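Local coordinates for uncharacterized NTF2-like protein (Mesorhizobium loti, PDB 3FH1), which is of unknown function but belongs to the SnoaL-like family of the NTF2 clan, whose curved sheet and helices typically enclose a pocket for a small molecule, at residues Gln18-Met23 / Val115-Ile120; Gly78-Glu84 / Arg96-Ala102; Val107-Leu112 / Met124-Lys128. One frame throughout, in Å; residues are numbered along the deposited sequence. Where two conformers were deposited one is given.

Contact 1. Residues Gln18-Met23 / Val115-Ile120; sequences QTAEIM and VQDGRI. With EDO (1,2-ethanediol), chain D.
The Gln-18 carboxamide presents its OE1 to the backbone of Gly-118, 3.8 Å from CA, and water 1 joins the two at the edge of the contact. The water accepts a hydrogen bond from Gly-118 N (3.0 Å), while its donation to Gln-18 OE1, at 3.2 Å, competes with other acceptors. With CG anti to the backbone N (chi1 166°) and the chain extended beyond it, Gln-18 reaches from helix 16-31 to the type I' turn Gln-116 to Arg-119 that closes the hairpin of strands 106-116 and 119-127. The Arg-119 side chain takes no part in the packing; its NE bonds weakly to Glu-40 O and to O1 of a 1,2-ethanediol, probably from the crystallisation liquor.

Deeper in, the contact is mostly aliphatic. Ile-22 CD1 packs on Val-115 CG1 and also meets Gly-118 O (3.4 Å), whereas its other branch, CG2, lies alongside Ile-120 CG1 (4.0 Å). The two branches thus touch different residues of the hairpin. Selenomethionine Met-23, its chain bent (chi2 -53°), brings CE to 3.5 Å from CG1 of Val-115 in one of that valine's two conformers. There Val-115 CG2 lies 3.5 Å from Thr-19 OG1, a hydroxyl whose strongest partner is Gly-90 O, with Arg-15 O also in reach. No direct hydrogen bond links helix and hairpin, which implies that their union rests on buried hydrocarbon, supplemented by one water bridge.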
loop_
_atom_site.group_PDB
_atom_site.type_symbol
_atom_site.label_atom_id
_atom_site.label_comp_id
_atom_site.label_asym_id
_atom_site.label_seq_id
_atom_site.Cartn_x
_atom_site.Cartn_y
_atom_site.Cartn_z
ATOM N N GLN A 18 4.707 13.106 -14.664
ATOM C CA GLN A 18 5.593 12.067 -15.215
ATOM C C GLN A 18 5.289 10.711 -14.617
ATOM O O GLN A 18 5.140 9.691 -15.299
ATOM C CB GLN A 18 7.051 12.460 -14.993
ATOM C CG GLN A 18 8.014 11.286 -15.222
ATOM C CD GLN A 18 9.454 11.746 -15.255
ATOM O OE1 GLN A 18 10.164 11.543 -14.244
ATOM N NE2 GLN A 18 9.860 12.413 -16.308
ATOM N N THR A 19 5.193 10.653 -13.284
ATOM C CA THR A 19 4.870 9.397 -12.633
ATOM C C THR A 19 3.525 8.848 -13.097
ATOM O O THR A 19 3.386 7.641 -13.309
ATOM C CB THR A 19 4.950 9.584 -11.112
ATOM O OG1 THR A 19 6.240 10.117 -10.796
ATOM C CG2 THR A 19 4.682 8.276 -10.300
ATOM N N ALA A 20 2.522 9.714 -13.264
ATOM C CA ALA A 20 1.244 9.273 -13.813
ATOM C C ALA A 20 1.403 8.616 -15.196
ATOM O O ALA A 20 0.753 7.576 -15.483
ATOM C CB ALA A 20 0.203 10.430 -13.881
ATOM N N GLU A 21 2.222 9.214 -16.056
ATOM C CA GLU A 21 2.444 8.675 -17.392
ATOM C C GLU A 21 3.101 7.303 -17.312
ATOM O O GLU A 21 2.767 6.378 -18.071
ATOM C CB GLU A 21 3.329 9.615 -18.214
ATOM C CG GLU A 21 2.599 10.528 -19.005
ATOM C CD GLU A 21 1.767 9.786 -20.037
ATOM O OE1 GLU A 21 2.356 9.088 -20.907
ATOM O OE2 GLU A 21 0.529 9.899 -19.898
ATOM N N ILE A 22 4.053 7.161 -16.402
ATOM C CA ILE A 22 4.726 5.863 -16.199
ATOM C C ILE A 22 3.727 4.830 -15.724
ATOM O O ILE A 22 3.675 3.712 -16.255
ATOM C CB ILE A 22 5.903 6.012 -15.236
ATOM C CG1 ILE A 22 7.003 6.885 -15.858
ATOM C CG2 ILE A 22 6.548 4.676 -14.896
ATOM C CD1 ILE A 22 8.067 7.311 -14.841
HETATM N N MSE A 23 2.890 5.209 -14.755
HETATM C CA MSE A 23 1.885 4.263 -14.243
HETATM C C MSE A 23 0.831 3.918 -15.266
HETATM O O MSE A 23 0.336 2.809 -15.278
HETATM C CB MSE A 23 1.231 4.742 -12.948
HETATM C CG MSE A 23 2.212 4.978 -11.805
HETATM SE SE MSE A 23 3.380 3.506 -11.401
HETATM C CE MSE A 23 5.125 4.553 -11.270
ATOM N N VAL A 115 9.665 5.730 -8.616
ATOM C CA VAL A 115 10.435 5.987 -9.825
ATOM C C VAL A 115 11.592 6.891 -9.570
ATOM O O VAL A 115 11.527 7.784 -8.719
ATOM C CB VAL A 115 9.571 6.624 -10.896
ATOM C CG1 VAL A 115 8.469 5.607 -11.309
ATOM C CG2 VAL A 115 8.998 7.951 -10.383
ATOM N N GLN A 116 12.661 6.680 -10.345
ATOM C CA GLN A 116 13.854 7.509 -10.241
ATOM C C GLN A 116 14.382 7.610 -11.665
ATOM O O GLN A 116 14.419 6.604 -12.383
ATOM C CB GLN A 116 14.865 6.845 -9.346
ATOM C CG GLN A 116 16.124 7.597 -9.202
ATOM C CD GLN A 116 17.024 6.935 -8.196
ATOM O OE1 GLN A 116 18.065 6.397 -8.545
ATOM N NE2 GLN A 116 16.574 6.894 -6.953
ATOM N N ASP A 117 14.801 8.799 -12.077
ATOM C CA ASP A 117 15.279 9.027 -13.449
ATOM C C ASP A 117 14.273 8.554 -14.500
ATOM O O ASP A 117 14.662 8.120 -15.581
ATOM C CB ASP A 117 16.629 8.338 -13.704
ATOM C CG ASP A 117 17.809 9.135 -13.192
ATOM O OD1 ASP A 117 17.591 10.073 -12.391
ATOM O OD2 ASP A 117 18.960 8.795 -13.578
ATOM N N GLY A 118 12.980 8.658 -14.198
ATOM C CA GLY A 118 11.961 8.320 -15.183
ATOM C C GLY A 118 11.654 6.848 -15.386
ATOM O O GLY A 118 10.956 6.500 -16.345
ATOM N N ARG A 119 12.251 5.998 -14.552
ATOM C CA ARG A 119 11.995 4.561 -14.590
ATOM C C ARG A 119 11.624 4.004 -13.224
ATOM O O ARG A 119 12.034 4.585 -12.168
ATOM C CB ARG A 119 13.193 3.783 -15.155
ATOM C CG ARG A 119 13.498 4.110 -16.624
ATOM C CD ARG A 119 14.574 3.174 -17.191
ATOM N NE ARG A 119 14.867 3.503 -18.598
ATOM C CZ ARG A 119 15.695 4.470 -18.960
ATOM N NH1 ARG A 119 16.323 5.172 -18.051
ATOM N NH2 ARG A 119 15.885 4.737 -20.232
ATOM N N ILE A 120 10.888 2.901 -13.235
ATOM C CA ILE A 120 10.500 2.229 -11.982
ATOM C C ILE A 120 11.723 1.618 -11.348
ATOM O O ILE A 120 12.397 0.804 -12.005
ATOM C CB ILE A 120 9.460 1.125 -12.189
ATOM C CG1 ILE A 120 8.209 1.754 -12.811
ATOM C CG2 ILE A 120 9.121 0.413 -10.879
ATOM C CD1 ILE A 120 7.297 0.791 -13.573
HETATM C C1 EDO D . 15.905 0.197 -20.661
HETATM O O1 EDO D . 15.013 0.975 -19.809
HETATM C C2 EDO D . 16.287 0.979 -21.899
HETATM O O2 EDO D . 15.110 1.551 -22.518
HETATM O O HOH W 1 11.913 10.253 -11.837
#

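Contact 2. Residues Gly78-Glu84 / Arg96-Ala102; sequences GTRFDLE and RWRYWMA
Phe-81, Trp-97 and Tyr-99 form a compact aromatic cluster on one face of the paired strands. Tyr-99 CD1 sits over the Phe-81 ring, 3.4 Å from CZ, with the two ring planes at 41°. Toward Trp-97 the same phenyl turns its edge, giving an edge-to-face pair with centroids 5.4 Å apart and planes at 90°.

On the other face a cation-pi stack lies nearer the solvent. In one of its two conformers the Arg-80 guanidinium lies flat on Trp-100, CZ standing 3.5 Å from the centroid of the five-membered ring; Arg-80 CG, placed between its backbone N and carbonyl carbon (chi1 80°), starts an extended chain that carries it there. Asp-82 OD2 accepts a hydrogen bond from Trp-100 NE1 at 2.8 Å; it lies near the ring plane, whereas NE1 arrives from above the carboxylate. One indole is therefore held both by face and by edge.

These groups decorate the antiparallel hairpin of strands 80-89 and 92-100, in which Arg-80/Trp-100 and Asp-82/Arg-98 are hydrogen-bonded pairs. Farther along, Glu-84 OE1 forms a salt bridge with Arg-96 NH1 (2.9 Å), while OE2 is engaged by Arg-108; Arg-98 reaches Asp-56 of the second subunit. The opposite end is looser: exposed Gly-78 meets Ala-102 through a CA-H...O contact, and water 2 lies 2.6 Å from Tyr-99 OH but only weakly reaches Thr-79 OG1, which is hydrogen-bonded to Gln-76 O.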
loop_
_atom_site.group_PDB
_atom_site.type_symbol
_atom_site.label_atom_id
_atom_site.label_comp_id
_atom_site.label_asym_id
_atom_site.label_seq_id
_atom_site.Cartn_x
_atom_site.Cartn_y
_atom_site.Cartn_z
ATOM N N GLY A 78 -6.294 -16.767 -18.517
ATOM C CA GLY A 78 -7.385 -16.810 -17.567
ATOM C C GLY A 78 -7.283 -15.870 -16.397
ATOM O O GLY A 78 -8.087 -15.966 -15.484
ATOM N N THR A 79 -6.308 -14.968 -16.430
ATOM C CA THR A 79 -6.088 -14.042 -15.323
ATOM C C THR A 79 -6.180 -12.613 -15.831
ATOM O O THR A 79 -5.942 -12.341 -17.015
ATOM C CB THR A 79 -4.729 -14.243 -14.699
ATOM O OG1 THR A 79 -3.720 -13.840 -15.627
ATOM C CG2 THR A 79 -4.514 -15.687 -14.299
ATOM N N ARG A 80 -6.562 -11.703 -14.934
ATOM C CA ARG A 80 -6.684 -10.289 -15.266
ATOM C C ARG A 80 -6.633 -9.448 -13.991
ATOM O O ARG A 80 -6.644 -9.973 -12.876
ATOM C CB ARG A 80 -8.001 -10.007 -16.005
ATOM C CG ARG A 80 -9.247 -9.884 -15.106
ATOM C CD ARG A 80 -10.533 -9.712 -15.913
ATOM N NE ARG A 80 -11.709 -9.588 -15.050
ATOM C CZ ARG A 80 -12.450 -10.610 -14.602
ATOM N NH1 ARG A 80 -12.156 -11.868 -14.922
ATOM N NH2 ARG A 80 -13.495 -10.369 -13.816
ATOM N N PHE A 81 -6.559 -8.143 -14.181
ATOM C CA PHE A 81 -6.637 -7.191 -13.079
ATOM C C PHE A 81 -7.710 -6.153 -13.340
ATOM O O PHE A 81 -7.842 -5.671 -14.469
ATOM C CB PHE A 81 -5.326 -6.402 -12.891
ATOM C CG PHE A 81 -4.160 -7.216 -12.399
ATOM C CD1 PHE A 81 -3.354 -7.926 -13.275
ATOM C CD2 PHE A 81 -3.818 -7.224 -11.067
ATOM C CE1 PHE A 81 -2.253 -8.675 -12.790
ATOM C CE2 PHE A 81 -2.735 -7.956 -10.607
ATOM C CZ PHE A 81 -1.950 -8.676 -11.506
ATOM N N ASP A 82 -8.466 -5.801 -12.294
ATOM C CA ASP A 82 -9.271 -4.602 -12.294
ATOM C C ASP A 82 -8.508 -3.568 -11.477
ATOM O O ASP A 82 -7.994 -3.852 -10.400
ATOM C CB ASP A 82 -10.607 -4.809 -11.618
ATOM C CG ASP A 82 -11.493 -5.800 -12.319
ATOM O OD1 ASP A 82 -11.398 -5.907 -13.551
ATOM O OD2 ASP A 82 -12.285 -6.459 -11.628
ATOM N N LEU A 83 -8.408 -2.368 -12.013
ATOM C CA LEU A 83 -7.790 -1.250 -11.320
ATOM C C LEU A 83 -8.832 -0.578 -10.443
ATOM O O LEU A 83 -9.895 -0.134 -10.920
ATOM C CB LEU A 83 -7.258 -0.231 -12.308
ATOM C CG LEU A 83 -6.106 -0.768 -13.163
ATOM C CD1 LEU A 83 -5.770 0.181 -14.299
ATOM C CD2 LEU A 83 -4.861 -0.987 -12.269
ATOM N N GLU A 84 -8.509 -0.460 -9.164
ATOM C CA GLU A 84 -9.364 0.233 -8.218
ATOM C C GLU A 84 -9.017 1.719 -8.154
ATOM O O GLU A 84 -9.909 2.575 -8.233
ATOM C CB GLU A 84 -9.313 -0.392 -6.825
ATOM C CG GLU A 84 -9.874 -1.773 -6.774
ATOM C CD GLU A 84 -9.808 -2.379 -5.357
ATOM O OE1 GLU A 84 -9.128 -1.789 -4.483
ATOM O OE2 GLU A 84 -10.429 -3.430 -5.142
ATOM N N ARG A 96 -4.058 0.422 -6.363
ATOM C CA ARG A 96 -4.941 -0.616 -5.801
ATOM C C ARG A 96 -5.610 -1.356 -6.928
ATOM O O ARG A 96 -6.070 -0.768 -7.906
ATOM C CB ARG A 96 -5.982 -0.041 -4.830
ATOM C CG ARG A 96 -5.423 0.320 -3.456
ATOM C CD ARG A 96 -6.589 0.698 -2.555
ATOM N NE ARG A 96 -7.316 1.931 -2.868
ATOM C CZ ARG A 96 -8.610 1.998 -3.205
ATOM N NH1 ARG A 96 -9.308 0.928 -3.484
ATOM N NH2 ARG A 96 -9.218 3.178 -3.310
ATOM N N TRP A 97 -5.705 -2.672 -6.760
ATOM C CA TRP A 97 -6.221 -3.591 -7.752
ATOM C C TRP A 97 -6.941 -4.786 -7.183
ATOM O O TRP A 97 -6.855 -5.090 -6.002
ATOM C CB TRP A 97 -5.074 -4.056 -8.686
ATOM C CG TRP A 97 -3.829 -4.499 -7.991
ATOM C CD1 TRP A 97 -2.664 -3.786 -7.927
ATOM C CD2 TRP A 97 -3.548 -5.767 -7.360
ATOM N NE1 TRP A 97 -1.709 -4.479 -7.247
ATOM C CE2 TRP A 97 -2.209 -5.702 -6.901
ATOM C CE3 TRP A 97 -4.279 -6.925 -7.118
ATOM C CZ2 TRP A 97 -1.608 -6.758 -6.209
ATOM C CZ3 TRP A 97 -3.681 -7.954 -6.429
ATOM C CH2 TRP A 97 -2.373 -7.876 -6.014
ATOM N N ARG A 98 -7.694 -5.459 -8.054
ATOM C CA ARG A 98 -8.277 -6.762 -7.797
ATOM C C ARG A 98 -7.743 -7.700 -8.879
ATOM O O ARG A 98 -7.872 -7.415 -10.083
ATOM C CB ARG A 98 -9.796 -6.720 -7.842
ATOM C CG ARG A 98 -10.378 -8.110 -7.657
ATOM C CD ARG A 98 -11.879 -8.123 -7.638
ATOM N NE ARG A 98 -12.510 -7.259 -6.646
ATOM C CZ ARG A 98 -12.844 -7.688 -5.436
ATOM N NH1 ARG A 98 -12.590 -8.940 -5.072
ATOM N NH2 ARG A 98 -13.454 -6.878 -4.591
ATOM N N TYR A 99 -7.099 -8.769 -8.436
ATOM C CA TYR A 99 -6.535 -9.790 -9.341
ATOM C C TYR A 99 -7.496 -10.961 -9.425
ATOM O O TYR A 99 -7.922 -11.507 -8.394
ATOM C CB TYR A 99 -5.182 -10.252 -8.774
ATOM C CG TYR A 99 -4.525 -11.361 -9.559
ATOM C CD1 TYR A 99 -4.153 -11.167 -10.851
ATOM C CD2 TYR A 99 -4.226 -12.596 -8.961
ATOM C CE1 TYR A 99 -3.526 -12.157 -11.583
ATOM C CE2 TYR A 99 -3.607 -13.626 -9.695
ATOM C CZ TYR A 99 -3.241 -13.386 -11.006
ATOM O OH TYR A 99 -2.608 -14.359 -11.775
ATOM N N TRP A 100 -7.798 -11.369 -10.664
ATOM C CA TRP A 100 -8.673 -12.492 -10.947
ATOM C C TRP A 100 -7.826 -13.639 -11.428
ATOM O O TRP A 100 -7.051 -13.504 -12.366
ATOM C CB TRP A 100 -9.711 -12.138 -12.008
ATOM C CG TRP A 100 -10.654 -11.097 -11.586
ATOM C CD1 TRP A 100 -10.505 -9.737 -11.699
ATOM C CD2 TRP A 100 -11.938 -11.310 -11.017
ATOM N NE1 TRP A 100 -11.615 -9.110 -11.213
ATOM C CE2 TRP A 100 -12.508 -10.050 -10.781
ATOM C CE3 TRP A 100 -12.655 -12.451 -10.661
ATOM C CZ2 TRP A 100 -13.776 -9.892 -10.225
ATOM C CZ3 TRP A 100 -13.902 -12.289 -10.098
ATOM C CH2 TRP A 100 -14.456 -11.014 -9.906
HETATM N N MSE A 101 -7.997 -14.774 -10.757
HETATM C CA MSE A 101 -7.220 -15.981 -11.003
HETATM C C MSE A 101 -7.952 -16.914 -11.957
HETATM O O MSE A 101 -9.159 -16.807 -12.140
HETATM C CB MSE A 101 -6.957 -16.674 -9.681
HETATM C CG MSE A 101 -5.884 -16.011 -8.875
HETATM SE SE MSE A 101 -6.070 -16.445 -6.985
HETATM C CE MSE A 101 -7.176 -15.096 -6.563
ATOM N N ALA A 102 -7.197 -17.818 -12.573
ATOM C CA ALA A 102 -7.760 -18.762 -13.544
ATOM C C ALA A 102 -8.866 -19.624 -12.962
ATOM O O ALA A 102 -9.759 -20.021 -13.693
ATOM C CB ALA A 102 -6.663 -19.624 -14.158
HETATM O O HOH W 2 -0.945 -13.737 -13.663
#

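Contact 3. Residues Val107-Leu112 / Met124-Lys128; sequences VRGVNL and MGYVK
Val-110 lays its CG1 against the CB of Tyr-126, 4.0 Å away, the two side chains crossing at a slant on the face of the sheet that also carries Leu-112 and Met-124. A chi1 of 63°, which sets CG1 between the backbone N and carbonyl carbon, places that methyl beside Tyr-126 CB. Val-110 also packs against Tyr-126 of the second subunit, so this face belongs to the dimer interface.

Backbone bonds tie the strands at Val-110/Tyr-126 and Leu-112/Met-124, both hydrogen-bonded pairs; Leu-112 N to Met-124 O is 2.9 Å and nearly straight (172°). This is the antiparallel hairpin of strands 106-116 and 119-127, part of the curved sheet of the NTF2-like fold. At Gly-109, opposite Val-127, the backbones approach to 4.0 Å between CA atoms, and Gly-109 CA lies 3.1 Å from Tyr-126 O.

At the strand end Lys-128 N bonds to Arg-108 O (3.0 Å), and the two long side chains run side by side, CG of Lys-128 lying 4.1 Å from CB of Arg-108. Their like charges do not touch: Arg-108 engages Glu-84 of its own chain and Glu-49 of the second subunit, while Lys-128 NZ bonds to Gly-125 O and Asn-50 O of that subunit. On the other face, Asn-111 OD1 accepts a hydrogen bond from Trp-97 NE1, and its ND2 bonds weakly to an unidentified ligand.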
loop_
_atom_site.group_PDB
_atom_site.type_symbol
_atom_site.label_atom_id
_atom_site.label_comp_id
_atom_site.label_asym_id
_atom_site.label_seq_id
_atom_site.Cartn_x
_atom_site.Cartn_y
_atom_site.Cartn_z
ATOM N N VAL A 107 -8.523 -11.695 -5.550
ATOM C CA VAL A 107 -7.964 -11.142 -4.335
ATOM C C VAL A 107 -7.656 -9.646 -4.559
ATOM O O VAL A 107 -7.194 -9.232 -5.626
ATOM C CB VAL A 107 -6.708 -11.909 -3.832
ATOM C CG1 VAL A 107 -5.549 -11.870 -4.872
ATOM C CG2 VAL A 107 -6.259 -11.378 -2.456
ATOM N N ARG A 108 -7.971 -8.814 -3.572
ATOM C CA ARG A 108 -7.565 -7.415 -3.638
ATOM C C ARG A 108 -6.138 -7.227 -3.170
ATOM O O ARG A 108 -5.655 -7.920 -2.269
ATOM C CB ARG A 108 -8.517 -6.555 -2.827
ATOM C CG ARG A 108 -9.970 -6.613 -3.201
ATOM C CD ARG A 108 -10.802 -5.742 -2.292
ATOM N NE ARG A 108 -10.588 -4.314 -2.498
ATOM C CZ ARG A 108 -10.733 -3.401 -1.541
ATOM N NH1 ARG A 108 -11.111 -3.747 -0.336
ATOM N NH2 ARG A 108 -10.524 -2.126 -1.807
ATOM N N GLY A 109 -5.478 -6.230 -3.749
ATOM C CA GLY A 109 -4.075 -5.915 -3.428
ATOM C C GLY A 109 -3.696 -4.517 -3.775
ATOM O O GLY A 109 -4.518 -3.697 -4.222
ATOM N N VAL A 110 -2.426 -4.220 -3.563
ATOM C CA VAL A 110 -1.906 -2.909 -3.813
ATOM C C VAL A 110 -0.425 -3.026 -4.155
ATOM O O VAL A 110 0.301 -3.914 -3.638
ATOM C CB VAL A 110 -2.066 -1.968 -2.562
ATOM C CG1 VAL A 110 -1.267 -2.484 -1.351
ATOM C CG2 VAL A 110 -1.772 -0.490 -2.956
ATOM N N ASN A 111 0.011 -2.141 -5.051
ATOM C CA ASN A 111 1.420 -1.953 -5.330
ATOM C C ASN A 111 1.846 -0.542 -4.853
ATOM O O ASN A 111 1.146 0.468 -5.106
ATOM C CB ASN A 111 1.741 -1.924 -6.829
ATOM C CG ASN A 111 1.705 -3.267 -7.479
ATOM O OD1 ASN A 111 1.159 -4.217 -6.970
ATOM N ND2 ASN A 111 2.363 -3.362 -8.645
ATOM N N LEU A 112 2.974 -0.474 -4.141
ATOM C CA LEU A 112 3.644 0.778 -3.847
ATOM C C LEU A 112 4.823 0.921 -4.795
ATOM O O LEU A 112 5.773 0.127 -4.796
ATOM C CB LEU A 112 4.176 0.843 -2.421
ATOM C CG LEU A 112 3.230 1.396 -1.367
ATOM C CD1 LEU A 112 1.955 0.492 -1.279
ATOM C CD2 LEU A 112 3.961 1.535 -0.001
HETATM N N MSE A 124 6.491 -2.645 -4.642
HETATM C CA MSE A 124 6.243 -3.446 -3.422
HETATM C C MSE A 124 4.779 -3.857 -3.341
HETATM O O MSE A 124 3.893 -3.018 -3.202
HETATM C CB MSE A 124 6.670 -2.635 -2.186
HETATM C CG MSE A 124 8.101 -2.173 -2.246
HETATM SE SE MSE A 124 8.442 -1.031 -0.775
HETATM C CE MSE A 124 10.264 -1.136 -0.616
ATOM N N GLY A 125 4.527 -5.150 -3.451
ATOM C CA GLY A 125 3.179 -5.669 -3.547
ATOM C C GLY A 125 2.658 -6.302 -2.285
ATOM O O GLY A 125 3.384 -6.986 -1.548
ATOM N N TYR A 126 1.357 -6.043 -2.008
ATOM C CA TYR A 126 0.670 -6.632 -0.870
ATOM C C TYR A 126 -0.762 -7.038 -1.224
ATOM O O TYR A 126 -1.303 -6.513 -2.188
ATOM C CB TYR A 126 0.613 -5.652 0.282
ATOM C CG TYR A 126 1.950 -5.074 0.745
ATOM C CD1 TYR A 126 2.579 -4.081 0.034
ATOM C CD2 TYR A 126 2.578 -5.543 1.873
ATOM C CE1 TYR A 126 3.780 -3.527 0.483
ATOM C CE2 TYR A 126 3.780 -5.008 2.314
ATOM C CZ TYR A 126 4.401 -4.007 1.602
ATOM O OH TYR A 126 5.606 -3.458 2.036
ATOM N N VAL A 127 -1.364 -7.920 -0.423
ATOM C CA VAL A 127 -2.676 -8.468 -0.684
ATOM C C VAL A 127 -3.489 -8.558 0.579
ATOM O O VAL A 127 -2.963 -8.424 1.666
ATOM C CB VAL A 127 -2.594 -9.883 -1.305
ATOM C CG1 VAL A 127 -2.106 -9.800 -2.754
ATOM C CG2 VAL A 127 -1.698 -10.833 -0.466
ATOM N N LYS A 128 -4.781 -8.815 0.452
ATOM C CA LYS A 128 -5.557 -9.271 1.607
ATOM C C LYS A 128 -5.135 -10.686 1.871
ATOM O O LYS A 128 -4.908 -11.461 0.928
ATOM C CB LYS A 128 -7.051 -9.222 1.286
ATOM C CG LYS A 128 -7.527 -7.812 0.904
ATOM C CD LYS A 128 -7.264 -6.770 2.024
ATOM C CE LYS A 128 -7.885 -5.383 1.721
ATOM N NZ LYS A 128 -7.618 -4.329 2.772
#

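In the fold
The three contacts share one curved sheet. Contacts 2 and 3 lie close, with centres 11 Å apart, because strands 92-100 and 106-116 are neighbours: Glu-84 OE2 pairs with Arg-108 NE at 2.8 Å, and Tyr-99 N lies 2.8 Å from Val-107 O, probably hydrogen-bonded. Both also touch the second subunit. Contact 1 sits across the chain's centre, about 22 Å from contact 2 and 19 Å from contact 3 between centres, yet uses the same two strands as contact 3. An unidentified ligand, probably from the crystallisation liquor, approaches the side chains of Asn-111 (about 3 Å) and Trp-97 (about 4 Å), with that of Met-23 about 8 Å off; the site may correspond to the NTF2-type pocket.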